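PDB 3K85: D-glycero-D-manno-heptose 1-phosphate kinase from Bacteroides thetaiotaomicron, which probably transfers a phosphate group from ATP to D-glycero-D-manno-heptose 1-phosphate, as a small-molecule kinase of the GHMP family. Local coordinates for residues 6-11 / 116-121; 26-31 / 231-236; 55-60 / 101-106; 168-173 / 182-187; 196-201 / 307-312. All coordinates share one frame; numbering follows the deposited sequence.

Interaction 1: 6-11 / 116-121; sequences SKAPLR and SSTMVV
Thr118 meets strand 6-11 at the peptide units of Ala8 and Pro9, which are the flat groups of this contact; no aromatic ring or side-chain amide takes part. Both units are met at their carbonyl oxygens. The methyl CG2 of Thr118 lies 3.3 Å from Ala8 O, and its hydroxyl OG1 is 3.0 Å from Pro9 O. The methyl branch stands anti to the backbone N, with OG1 beside that N (chi1 -73°), and this rotation aims both branches at the strand. Leu10 meets Thr118 at about a right angle, its CD2 lying 3.6 Å from Thr118 OG1 and also against CB. Beside CG2, the Ala8 methyl CB rests 3.5 Å from the helical carbonyl Thr118 O. One turn further on, CG1 of Val121 comes within 4.5 Å of Ala8 CB.

The helix runs nearly antiparallel to the strand, at 159° with 7.4 Å between the axes, and the small residues Ala8 and Thr118 lie at the nearest point. Helix 115-131 follows a glycine-rich loop that resembles the phosphate-binding motif of GHMP kinases. The OG1 proton can serve Pro9 O or Gly114 O, the latter a carbonyl of that loop, but not both at once. The buried hydroxyl is therefore provided for, while methyl packing probably supplies much of the remaining adhesion between helix and sheet.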
# COMPACT_ATOMS: atom_id res chain seq x y z
N SER A 6 21.30 13.59 1.93
CA SER A 6 20.21 12.68 2.23
C SER A 6 19.26 13.42 3.14
O SER A 6 19.62 14.44 3.70
CB SER A 6 20.72 11.42 2.96
OG SER A 6 21.04 11.70 4.32
N LYS A 7 18.04 12.90 3.26
CA LYS A 7 17.04 13.48 4.14
C LYS A 7 16.03 12.39 4.46
O LYS A 7 15.80 11.49 3.65
CB LYS A 7 16.34 14.70 3.52
CG LYS A 7 15.56 14.42 2.26
CD LYS A 7 15.05 15.71 1.60
CE LYS A 7 13.70 16.14 2.12
NZ LYS A 7 13.14 17.23 1.25
N ALA A 8 15.45 12.47 5.65
CA ALA A 8 14.46 11.49 6.09
C ALA A 8 13.33 12.24 6.77
O ALA A 8 13.56 13.24 7.44
CB ALA A 8 15.09 10.49 7.07
N PRO A 9 12.09 11.77 6.60
CA PRO A 9 10.96 12.44 7.22
C PRO A 9 10.64 11.97 8.63
O PRO A 9 11.01 10.87 9.04
CB PRO A 9 9.82 12.15 6.24
CG PRO A 9 10.12 10.74 5.84
CD PRO A 9 11.63 10.75 5.63
N LEU A 10 9.95 12.83 9.37
CA LEU A 10 9.53 12.52 10.73
C LEU A 10 8.17 11.90 10.51
O LEU A 10 7.72 11.79 9.37
CB LEU A 10 9.42 13.79 11.58
CG LEU A 10 10.72 14.57 11.81
CD1 LEU A 10 10.39 15.93 12.42
CD2 LEU A 10 11.67 13.80 12.73
N ARG A 11 7.50 11.49 11.58
CA ARG A 11 6.21 10.85 11.40
C ARG A 11 5.21 11.16 12.48
O ARG A 11 5.55 11.65 13.54
CB ARG A 11 6.43 9.34 11.32
CG ARG A 11 7.08 8.74 12.56
CD ARG A 11 6.08 8.66 13.71
NE ARG A 11 6.68 8.19 14.95
CZ ARG A 11 6.51 8.80 16.12
NH1 ARG A 11 5.79 9.91 16.18
NH2 ARG A 11 7.06 8.31 17.22
N SER A 116 15.16 11.54 16.68
CA SER A 116 16.38 10.75 16.79
C SER A 116 16.48 9.62 15.76
O SER A 116 17.44 9.53 15.00
CB SER A 116 16.48 10.18 18.21
OG SER A 116 17.75 9.58 18.43
N SER A 117 15.47 8.76 15.73
CA SER A 117 15.48 7.65 14.78
C SER A 117 15.52 8.17 13.33
O SER A 117 16.23 7.63 12.48
CB SER A 117 14.26 6.78 15.01
OG SER A 117 14.20 6.35 16.36
N THR A 118 14.76 9.22 13.06
CA THR A 118 14.74 9.78 11.73
C THR A 118 16.14 10.23 11.34
O THR A 118 16.59 9.93 10.23
CB THR A 118 13.77 10.97 11.64
OG1 THR A 118 12.43 10.48 11.67
CG2 THR A 118 13.98 11.76 10.36
N MSE A 119 16.83 10.90 12.26
CA MSE A 119 18.19 11.37 11.98
C MSE A 119 19.20 10.24 11.76
O MSE A 119 20.08 10.34 10.89
CB MSE A 119 18.69 12.30 13.08
CG MSE A 119 20.15 12.75 12.89
SE MSE A 119 20.50 13.68 11.21
CE MSE A 119 19.51 15.30 11.62
N VAL A 120 19.09 9.18 12.56
CA VAL A 120 19.98 8.02 12.41
C VAL A 120 19.77 7.43 11.00
O VAL A 120 20.73 7.13 10.29
CB VAL A 120 19.69 6.93 13.47
CG1 VAL A 120 20.44 5.64 13.13
CG2 VAL A 120 20.09 7.42 14.86
N VAL A 121 18.51 7.29 10.59
CA VAL A 121 18.21 6.77 9.26
C VAL A 121 18.82 7.69 8.21
O VAL A 121 19.50 7.24 7.30
CB VAL A 121 16.68 6.68 9.02
CG1 VAL A 121 16.39 6.23 7.56
CG2 VAL A 121 16.06 5.70 10.02

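Interaction 2: 26-31 / 231-236; sequences DIYGGL and AMHKIK
His233 turns the edge of its imidazole toward one face of the Tyr28 ring, a T-shaped pair with centroids 4.8 Å apart and planes at 82°. The imidazole carbon CE1 does the touching, 3.5 Å from Tyr28 CD1 and displaced from the middle of the phenol toward its rim. The opposite face of Tyr28 is filled by the methyl CG2 of its own neighbour Ile27, which lies over the ring centre, so the phenol is held between two groups. His233 leaves its helix with CG beside the backbone N (chi1 -68°), and its ND1 is hydrogen-bonded to Tyr24 OH, which fixes the turn of the imidazole.

Lys236 behaves quite differently. With CG anti to N (chi1 171°) and every later torsion also extended, its chain is a straight rod from helix to loop. NZ hydrogen-bonds Gly29 O at 3.0 Å, coming from above the carbonyl plane, and Tyr28 O is another 3.0 Å from the same NZ. Along the rod, Leu31 supplies the apolar wall: its CD1 lies 3.8 Å from Lys236 CE. Gly29 has positive phi, where a side chain would be jammed against the preceding carbonyl oxygen and would also crowd NZ.

Helix 230-246 thus rests on the turn that leads from helix 24-27 into strand 30-37. Leu31 continues the packing onto Ala239 and Ile240 of that helix and onto Tyr171 and Glu173 of strand 169-175, while Met232 and Lys236 also touch Tyr24.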
# COMPACT_ATOMS: atom_id res chain seq x y z
N ASP A 26 7.06 -8.50 21.53
CA ASP A 26 7.54 -9.87 21.43
C ASP A 26 6.62 -10.93 22.03
O ASP A 26 6.54 -12.06 21.54
CB ASP A 26 8.93 -9.96 22.06
CG ASP A 26 9.91 -8.98 21.44
OD1 ASP A 26 9.98 -8.94 20.20
OD2 ASP A 26 10.61 -8.26 22.19
N ILE A 27 5.90 -10.56 23.08
CA ILE A 27 4.99 -11.49 23.73
C ILE A 27 3.62 -11.58 23.05
O ILE A 27 3.16 -12.67 22.71
CB ILE A 27 4.79 -11.10 25.21
CG1 ILE A 27 6.12 -11.20 25.95
CG2 ILE A 27 3.72 -11.98 25.86
CD1 ILE A 27 6.13 -10.48 27.30
N TYR A 28 2.98 -10.44 22.83
CA TYR A 28 1.66 -10.41 22.23
C TYR A 28 1.65 -10.06 20.75
O TYR A 28 0.73 -10.45 20.02
CB TYR A 28 0.79 -9.40 22.98
CG TYR A 28 0.76 -9.61 24.48
CD1 TYR A 28 -0.07 -10.57 25.06
CD2 TYR A 28 1.57 -8.84 25.31
CE1 TYR A 28 -0.10 -10.76 26.44
CE2 TYR A 28 1.55 -9.02 26.70
CZ TYR A 28 0.72 -9.98 27.26
OH TYR A 28 0.72 -10.15 28.64
N GLY A 29 2.67 -9.32 20.32
CA GLY A 29 2.76 -8.90 18.93
C GLY A 29 2.27 -7.47 18.84
O GLY A 29 1.32 -7.08 19.53
N GLY A 30 2.91 -6.66 18.00
CA GLY A 30 2.50 -5.27 17.87
C GLY A 30 1.84 -4.90 16.55
O GLY A 30 1.99 -5.58 15.54
N LEU A 31 1.08 -3.80 16.58
CA LEU A 31 0.40 -3.31 15.39
C LEU A 31 0.48 -1.79 15.38
O LEU A 31 0.11 -1.13 16.35
CB LEU A 31 -1.06 -3.78 15.37
CG LEU A 31 -1.24 -5.26 15.04
CD1 LEU A 31 -2.71 -5.63 15.07
CD2 LEU A 31 -0.65 -5.55 13.67
N ALA A 231 -4.99 -2.45 28.60
CA ALA A 231 -5.13 -1.14 27.97
C ALA A 231 -4.39 -1.16 26.64
O ALA A 231 -4.85 -0.57 25.65
CB ALA A 231 -4.54 -0.07 28.88
N MSE A 232 -3.24 -1.83 26.62
CA MSE A 232 -2.42 -1.94 25.43
C MSE A 232 -3.10 -2.78 24.36
O MSE A 232 -2.96 -2.51 23.17
CB MSE A 232 -1.06 -2.55 25.77
CG MSE A 232 -0.05 -2.50 24.64
SE MSE A 232 0.45 -0.68 24.15
CE MSE A 232 1.74 -0.32 25.55
N HIS A 233 -3.84 -3.80 24.78
CA HIS A 233 -4.54 -4.65 23.82
C HIS A 233 -5.55 -3.82 23.03
O HIS A 233 -5.91 -4.18 21.91
CB HIS A 233 -5.25 -5.81 24.53
CG HIS A 233 -4.32 -6.81 25.14
ND1 HIS A 233 -3.19 -7.27 24.50
CD2 HIS A 233 -4.37 -7.47 26.33
CE1 HIS A 233 -2.58 -8.16 25.26
NE2 HIS A 233 -3.28 -8.30 26.37
N LYS A 234 -5.99 -2.72 23.62
CA LYS A 234 -6.94 -1.84 22.96
C LYS A 234 -6.20 -0.92 22.01
O LYS A 234 -6.65 -0.70 20.88
CB LYS A 234 -7.72 -1.02 23.99
CG LYS A 234 -8.74 -1.82 24.77
CD LYS A 234 -9.48 -0.94 25.77
CE LYS A 234 -10.55 -1.72 26.52
NZ LYS A 234 -11.25 -0.86 27.52
N ILE A 235 -5.06 -0.39 22.47
CA ILE A 235 -4.23 0.48 21.65
C ILE A 235 -3.79 -0.29 20.41
O ILE A 235 -3.72 0.26 19.32
CB ILE A 235 -2.98 0.97 22.43
CG1 ILE A 235 -3.41 2.00 23.48
CG2 ILE A 235 -1.94 1.54 21.48
CD1 ILE A 235 -2.30 2.45 24.41
N LYS A 236 -3.50 -1.58 20.58
CA LYS A 236 -3.11 -2.43 19.47
C LYS A 236 -4.32 -2.57 18.54
O LYS A 236 -4.20 -2.44 17.32
CB LYS A 236 -2.71 -3.82 19.98
CG LYS A 236 -2.50 -4.86 18.89
CD LYS A 236 -2.17 -6.24 19.46
CE LYS A 236 -1.82 -7.23 18.36
NZ LYS A 236 -1.20 -8.49 18.89

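Interaction 3: 55-60 / 101-106; sequences INAYDA and ITTYND
Tyr58 overlaps the start of the Tyr104 side chain, CB against CB at 3.8 Å, and turns an in-plane edge of its ring to Thr102 CG2 and Thr103 O. Its hydroxyl accepts a bond from Asn56 ND2 (2.9 Å), lying near the plane of that amide; CG of Asn56 is anti to the backbone N (chi1 -179°), which carries the amide out to the phenol. Beneath these side chains the backbones pair in parallel. Asn56 N bonds Ile101 O at 3.0 Å, nearly straight at 171°, and Asn56 O receives Thr103 N. Tyr58 N then reaches Thr103 O at 2.7 Å, more bent. On the other face of the sheet Ile55 and Ile101 lie side by side, and Ala57 CB packs on Thr103 CB.

Asp59 brings its CB to 4.2 Å from Asn105 CB; the placing of its carboxylate against Thr103 is doubtful. A glycine here would probably open a gap beside Asn105 and Met119. Ile81 of helix 79-91 packs on the face carrying Ile55, Ala57, Ile101 and Thr103. A parallel pair within a mixed sheet backed by helices fits the ribosomal S5 domain 2-like fold of GHMP kinase N-terminal domains.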
# COMPACT_ATOMS: atom_id res chain seq x y z
N ILE A 55 32.72 17.57 12.09
CA ILE A 55 31.30 17.43 12.41
C ILE A 55 30.60 18.76 12.71
O ILE A 55 30.98 19.49 13.62
CB ILE A 55 31.13 16.49 13.61
CG1 ILE A 55 31.52 15.07 13.19
CG2 ILE A 55 29.70 16.55 14.13
CD1 ILE A 55 31.56 14.07 14.33
N ASN A 56 29.58 19.08 11.92
CA ASN A 56 28.82 20.31 12.13
C ASN A 56 27.34 19.90 12.24
O ASN A 56 26.60 19.96 11.26
CB ASN A 56 29.05 21.27 10.96
CG ASN A 56 28.29 22.57 11.13
OD1 ASN A 56 27.86 22.91 12.23
ND2 ASN A 56 28.13 23.32 10.04
N ALA A 57 26.94 19.49 13.44
CA ALA A 57 25.58 19.03 13.70
C ALA A 57 24.73 20.02 14.50
O ALA A 57 24.79 20.06 15.72
CB ALA A 57 25.63 17.70 14.42
N TYR A 58 23.92 20.79 13.79
CA TYR A 58 23.05 21.76 14.44
C TYR A 58 22.05 21.09 15.38
O TYR A 58 21.55 21.72 16.32
CB TYR A 58 22.32 22.57 13.36
CG TYR A 58 23.26 23.36 12.47
CD1 TYR A 58 23.56 24.69 12.73
CD2 TYR A 58 23.92 22.73 11.42
CE1 TYR A 58 24.50 25.39 11.97
CE2 TYR A 58 24.86 23.41 10.65
CZ TYR A 58 25.14 24.74 10.93
OH TYR A 58 26.10 25.40 10.18
N ASP A 59 21.76 19.81 15.15
CA ASP A 59 20.81 19.08 15.97
C ASP A 59 21.42 18.59 17.27
O ASP A 59 20.78 18.61 18.31
CB ASP A 59 20.23 17.89 15.18
CG ASP A 59 21.31 16.97 14.66
OD1 ASP A 59 22.19 17.48 13.95
OD2 ASP A 59 21.27 15.75 14.94
N ALA A 60 22.66 18.13 17.20
CA ALA A 60 23.35 17.65 18.40
C ALA A 60 24.08 18.83 19.04
O ALA A 60 24.76 18.69 20.05
CB ALA A 60 24.34 16.55 18.04
N ILE A 101 30.92 16.44 7.52
CA ILE A 101 29.52 16.03 7.60
C ILE A 101 28.67 17.06 8.34
O ILE A 101 28.97 17.43 9.47
CB ILE A 101 29.39 14.63 8.27
CG1 ILE A 101 27.92 14.22 8.32
CG2 ILE A 101 30.01 14.64 9.66
CD1 ILE A 101 27.67 12.87 8.96
N THR A 102 27.59 17.50 7.68
CA THR A 102 26.70 18.50 8.26
C THR A 102 25.35 17.91 8.62
O THR A 102 24.83 17.06 7.91
CB THR A 102 26.50 19.65 7.28
OG1 THR A 102 27.78 20.20 6.99
CG2 THR A 102 25.59 20.71 7.87
N THR A 103 24.76 18.39 9.70
CA THR A 103 23.50 17.82 10.13
C THR A 103 22.54 18.79 10.80
O THR A 103 22.95 19.60 11.62
CB THR A 103 23.80 16.67 11.12
OG1 THR A 103 24.33 15.54 10.42
CG2 THR A 103 22.56 16.24 11.82
N TYR A 104 21.26 18.69 10.44
CA TYR A 104 20.24 19.52 11.08
C TYR A 104 18.86 18.88 10.92
O TYR A 104 18.63 18.12 9.99
CB TYR A 104 20.28 20.98 10.59
CG TYR A 104 19.70 21.29 9.23
CD1 TYR A 104 18.34 21.56 9.08
CD2 TYR A 104 20.52 21.34 8.10
CE1 TYR A 104 17.80 21.88 7.82
CE2 TYR A 104 20.00 21.66 6.84
CZ TYR A 104 18.63 21.93 6.70
OH TYR A 104 18.12 22.21 5.45
N ASN A 105 17.98 19.18 11.86
CA ASN A 105 16.63 18.63 11.91
C ASN A 105 15.61 19.76 11.94
O ASN A 105 15.95 20.88 12.29
CB ASN A 105 16.52 17.77 13.18
CG ASN A 105 15.43 16.71 13.09
OD1 ASN A 105 14.24 17.02 13.13
ND2 ASN A 105 15.84 15.45 12.96
N ASP A 106 14.37 19.47 11.56
CA ASP A 106 13.30 20.47 11.57
C ASP A 106 12.50 20.39 12.86
O ASP A 106 11.52 21.11 13.03
CB ASP A 106 12.34 20.30 10.38
CG ASP A 106 12.97 20.69 9.05
OD1 ASP A 106 13.80 21.62 9.04
OD2 ASP A 106 12.60 20.08 8.02

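Interaction 4: 168-173 / 182-187; sequences GFNYME and VNPLKM
Asn183 grips Tyr171 O twice, with its backbone N at 3.0 Å and its side-chain ND2 at 3.1 Å, the two donors arriving from opposite faces of the carbonyl plane. The same ND2 gives its second proton to Glu173 OE1 (3.0 Å), almost exactly in the amide plane, but tilted out of the carboxylate plane, on its anti side. With CG beside the backbone N (chi1 -65°), the amide reaches across to the neighbouring strand and lies alongside the Tyr171 ring, meeting that ring at its edge. Tyr171 N returns a bond to Asn183 O, which completes the hydrogen-bonded antiparallel pair.

At the other end, Met187 lays CG over a face of the Phe169 ring, 3.4 Å from Phe169 CG. Its selenium stands obliquely 4.7 Å from the ring centroid, a Met-aromatic contact. Leu185 N bonds Phe169 O at 2.9 Å, and a water lies 2.7 Å from both Phe169 N and Leu185 O where the strands part. On the opposite face Met172 CE rests against the methyls of Val182.

In the next shell, Lys243 of the second subunit hydrogen-bonds Asn183 OD1, which would fix the amide's orientation, and Lys186 forms a salt bridge with Asp333 of that subunit. This hairpin of strands 169-175 and 179-185 pairs with strand 30-37 through the former. Helix 159-166 packs on Met172 and Val182, while helix 230-246 of the same chain lies against Tyr171 and Leu185.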
# COMPACT_ATOMS: atom_id res chain seq x y z
N GLY A 168 5.59 7.24 3.75
CA GLY A 168 4.17 7.08 3.45
C GLY A 168 3.30 6.62 4.61
O GLY A 168 3.67 6.79 5.77
N PHE A 169 2.12 6.07 4.30
CA PHE A 169 1.21 5.52 5.31
C PHE A 169 1.54 4.01 5.40
O PHE A 169 1.35 3.26 4.44
CB PHE A 169 -0.26 5.69 4.90
CG PHE A 169 -0.79 7.08 5.10
CD1 PHE A 169 -1.71 7.34 6.11
CD2 PHE A 169 -0.36 8.13 4.29
CE1 PHE A 169 -2.19 8.64 6.32
CE2 PHE A 169 -0.83 9.43 4.49
CZ PHE A 169 -1.74 9.68 5.50
N ASN A 170 2.03 3.59 6.56
CA ASN A 170 2.39 2.19 6.77
C ASN A 170 1.60 1.54 7.91
O ASN A 170 1.18 2.20 8.86
CB ASN A 170 3.90 2.10 7.06
CG ASN A 170 4.76 2.42 5.84
OD1 ASN A 170 5.68 3.24 5.90
ND2 ASN A 170 4.47 1.77 4.72
N TYR A 171 1.34 0.24 7.76
CA TYR A 171 0.66 -0.56 8.77
C TYR A 171 1.73 -1.60 9.04
O TYR A 171 1.98 -2.47 8.21
CB TYR A 171 -0.58 -1.22 8.19
CG TYR A 171 -1.37 -2.07 9.17
CD1 TYR A 171 -2.22 -1.48 10.10
CD2 TYR A 171 -1.33 -3.46 9.10
CE1 TYR A 171 -3.01 -2.26 10.95
CE2 TYR A 171 -2.12 -4.25 9.94
CZ TYR A 171 -2.96 -3.63 10.86
OH TYR A 171 -3.74 -4.38 11.70
N MSE A 172 2.38 -1.47 10.19
CA MSE A 172 3.47 -2.35 10.55
C MSE A 172 3.08 -3.42 11.55
O MSE A 172 2.34 -3.17 12.51
CB MSE A 172 4.62 -1.52 11.13
CG MSE A 172 4.84 -0.21 10.40
SE MSE A 172 6.36 0.81 11.01
CE MSE A 172 7.02 1.41 9.26
N GLU A 173 3.59 -4.62 11.31
CA GLU A 173 3.33 -5.75 12.18
C GLU A 173 4.64 -6.08 12.87
O GLU A 173 5.59 -6.51 12.22
CB GLU A 173 2.82 -6.94 11.36
CG GLU A 173 1.39 -6.75 10.87
CD GLU A 173 0.95 -7.82 9.88
OE1 GLU A 173 1.28 -7.70 8.68
OE2 GLU A 173 0.28 -8.80 10.30
N VAL A 182 6.21 -4.68 7.04
CA VAL A 182 5.71 -3.35 6.71
C VAL A 182 4.77 -3.44 5.51
O VAL A 182 5.18 -3.84 4.42
CB VAL A 182 6.86 -2.38 6.38
CG1 VAL A 182 6.31 -1.00 6.04
CG2 VAL A 182 7.81 -2.29 7.56
N ASN A 183 3.50 -3.11 5.73
CA ASN A 183 2.52 -3.12 4.65
C ASN A 183 2.44 -1.67 4.15
O ASN A 183 1.74 -0.85 4.73
CB ASN A 183 1.15 -3.57 5.18
CG ASN A 183 1.16 -5.00 5.66
OD1 ASN A 183 1.06 -5.93 4.86
ND2 ASN A 183 1.28 -5.19 6.97
N PRO A 184 3.19 -1.35 3.08
CA PRO A 184 3.18 0.02 2.53
C PRO A 184 1.82 0.27 1.91
O PRO A 184 1.48 -0.34 0.90
CB PRO A 184 4.27 -0.03 1.45
CG PRO A 184 5.13 -1.21 1.84
CD PRO A 184 4.12 -2.21 2.33
N LEU A 185 1.03 1.17 2.49
CA LEU A 185 -0.31 1.43 1.96
C LEU A 185 -0.42 2.58 0.95
O LEU A 185 0.02 3.69 1.22
CB LEU A 185 -1.28 1.73 3.11
CG LEU A 185 -1.45 0.73 4.26
CD1 LEU A 185 -2.42 1.34 5.28
CD2 LEU A 185 -1.98 -0.60 3.74
N LYS A 186 -1.01 2.31 -0.22
CA LYS A 186 -1.24 3.37 -1.20
C LYS A 186 -2.43 4.15 -0.67
O LYS A 186 -3.49 3.58 -0.45
CB LYS A 186 -1.64 2.81 -2.58
CG LYS A 186 -0.55 2.15 -3.38
CD LYS A 186 -0.88 2.13 -4.88
CE LYS A 186 -2.26 1.53 -5.15
NZ LYS A 186 -2.46 1.25 -6.59
N MSE A 187 -2.28 5.45 -0.46
CA MSE A 187 -3.41 6.22 0.03
C MSE A 187 -3.98 7.10 -1.07
O MSE A 187 -3.25 7.89 -1.67
CB MSE A 187 -2.99 7.07 1.23
CG MSE A 187 -2.78 6.29 2.52
SE MSE A 187 -4.41 5.49 3.28
CE MSE A 187 -5.28 7.11 3.84
O HOH W 1 1.45 5.91 1.73

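Interaction 5: 196-201 / 307-312; sequences ESSMVL and VEPTRK
Lys312 reaches from the first turn of helix 309-320 to the junction of helix 189-197 with strand 199-202, in the C-terminal domain of the GHMP fold, where helices pack on a three-stranded antiparallel sheet. Its CB starts 3.7 Å from Ser197 O, and CG then lies 4.0 Å from Val200 CG2. CD passes at 3.2 Å from Ser197 O, and CE comes to 3.3 Å from Met199 O. The chain is extended throughout, beginning with CG anti to the backbone N (chi1 174°), and this length delivers NZ to two main-chain carbonyls. It bonds Met199 O at 2.8 Å, little tilted from the carbonyl plane, and more weakly Glu196 O. That second oxygen lies near the C-terminal end of helix 189-197, whose partial negative charge would probably favour an ammonium group.

A methionine in its place is likely to leave Met199 O and Glu196 O without this donor and the junction less firmly tied to the helix.

Beside the lysine, Val200 CG2 also packs on Val307 CG1, and Val307 N bonds Ser198 O at 2.7 Å, which joins the two backbones directly. Pro309 brings its ring against both serines, whose hydroxyls are both hydrogen-bonded to Glu194 O of the preceding helical turn; the nearest approach of these side chains is Ser198 OG to Pro309 CG, 3.3 Å.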
# COMPACT_ATOMS: atom_id res chain seq x y z
N GLU A 196 -5.51 15.83 5.88
CA GLU A 196 -4.67 16.98 6.15
C GLU A 196 -5.48 18.22 6.53
O GLU A 196 -5.07 18.98 7.41
CB GLU A 196 -3.77 17.30 4.96
CG GLU A 196 -2.77 16.19 4.63
CD GLU A 196 -1.87 16.53 3.45
OE1 GLU A 196 -2.38 17.02 2.42
OE2 GLU A 196 -0.65 16.28 3.55
N SER A 197 -6.62 18.44 5.89
CA SER A 197 -7.43 19.62 6.22
C SER A 197 -8.25 19.40 7.51
O SER A 197 -8.87 20.33 8.03
CB SER A 197 -8.35 19.99 5.06
OG SER A 197 -9.22 18.93 4.74
N SER A 198 -8.22 18.17 8.01
CA SER A 198 -8.93 17.79 9.23
C SER A 198 -7.98 17.67 10.42
O SER A 198 -8.39 17.25 11.50
CB SER A 198 -9.63 16.44 9.04
OG SER A 198 -10.63 16.48 8.04
N MSE A 199 -6.72 18.05 10.25
CA MSE A 199 -5.78 17.93 11.37
C MSE A 199 -4.95 19.13 11.75
O MSE A 199 -4.51 19.92 10.90
CB MSE A 199 -4.83 16.75 11.13
CG MSE A 199 -5.45 15.40 11.38
SE MSE A 199 -4.29 13.97 10.83
CE MSE A 199 -2.66 14.53 11.73
N VAL A 200 -4.71 19.25 13.05
CA VAL A 200 -3.92 20.33 13.59
C VAL A 200 -2.80 19.75 14.47
O VAL A 200 -3.06 18.93 15.35
CB VAL A 200 -4.79 21.29 14.43
CG1 VAL A 200 -4.01 22.55 14.78
CG2 VAL A 200 -6.05 21.64 13.67
N LEU A 201 -1.57 20.16 14.20
CA LEU A 201 -0.40 19.73 14.96
C LEU A 201 -0.03 20.86 15.91
O LEU A 201 0.37 21.94 15.46
CB LEU A 201 0.77 19.46 14.02
CG LEU A 201 1.06 18.01 13.64
CD1 LEU A 201 2.44 17.65 14.17
CD2 LEU A 201 -0.00 17.08 14.21
N VAL A 307 -10.10 17.86 13.50
CA VAL A 307 -11.24 18.75 13.41
C VAL A 307 -11.90 18.81 12.03
O VAL A 307 -11.29 18.48 11.01
CB VAL A 307 -10.83 20.19 13.83
CG1 VAL A 307 -9.77 20.72 12.87
CG2 VAL A 307 -12.04 21.10 13.88
N GLU A 308 -13.17 19.22 12.01
CA GLU A 308 -13.93 19.36 10.77
C GLU A 308 -13.19 20.43 9.98
O GLU A 308 -12.86 21.49 10.52
CB GLU A 308 -15.34 19.85 11.07
CG GLU A 308 -16.46 18.96 10.57
CD GLU A 308 -17.82 19.43 11.06
OE1 GLU A 308 -18.00 19.50 12.29
OE2 GLU A 308 -18.69 19.73 10.22
N PRO A 309 -12.91 20.16 8.69
CA PRO A 309 -12.20 21.11 7.83
C PRO A 309 -12.69 22.56 7.89
O PRO A 309 -11.89 23.49 8.05
CB PRO A 309 -12.37 20.49 6.45
CG PRO A 309 -12.33 19.03 6.75
CD PRO A 309 -13.24 18.93 7.96
N THR A 310 -14.00 22.76 7.77
CA THR A 310 -14.58 24.11 7.80
C THR A 310 -14.40 24.80 9.15
O THR A 310 -14.69 25.99 9.29
CB THR A 310 -16.09 24.09 7.46
OG1 THR A 310 -16.78 23.25 8.40
CG2 THR A 310 -16.33 23.56 6.06
N ARG A 311 -13.93 24.06 10.14
CA ARG A 311 -13.71 24.62 11.47
C ARG A 311 -12.24 24.61 11.86
O ARG A 311 -11.88 25.09 12.93
CB ARG A 311 -14.52 23.84 12.52
CG ARG A 311 -16.02 23.98 12.37
CD ARG A 311 -16.80 23.09 13.34
NE ARG A 311 -16.55 23.42 14.74
CZ ARG A 311 -16.72 24.63 15.28
NH1 ARG A 311 -17.12 25.65 14.53
NH2 ARG A 311 -16.49 24.81 16.58
N LYS A 312 -11.38 24.08 10.99
CA LYS A 312 -9.96 24.02 11.30
C LYS A 312 -9.33 25.38 11.60
O LYS A 312 -8.63 25.53 12.60
CB LYS A 312 -9.18 23.33 10.18
CG LYS A 312 -7.67 23.35 10.40
CD LYS A 312 -6.90 22.51 9.39
CE LYS A 312 -5.40 22.77 9.53
NZ LYS A 312 -4.54 21.76 8.84

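How the interactions relate
Four of the contacts reach one large mixed sheet. Interactions 1 and 3 have centres 12 Å apart and touch through Met119, whose CE packs on Thr103 and Tyr104, so helix 115-131 joins strands 4-15 and 99-105. Interactions 2 and 4, with centres 18 Å apart, meet at Leu31, which packs on Tyr171 and Glu173 across neighbouring strands 30-37 and 169-175. Interactions 2 and 3 lie at opposite ends, about 35 Å between centres. Interaction 5 belongs to the separate three-stranded sheet. Along the chain, interaction 2 spans the segments of 3 and 4 and alternates with 1 and 5; its helix 230-246 brings late-sequence residues to the start of strand 30-37, probably linking two regions.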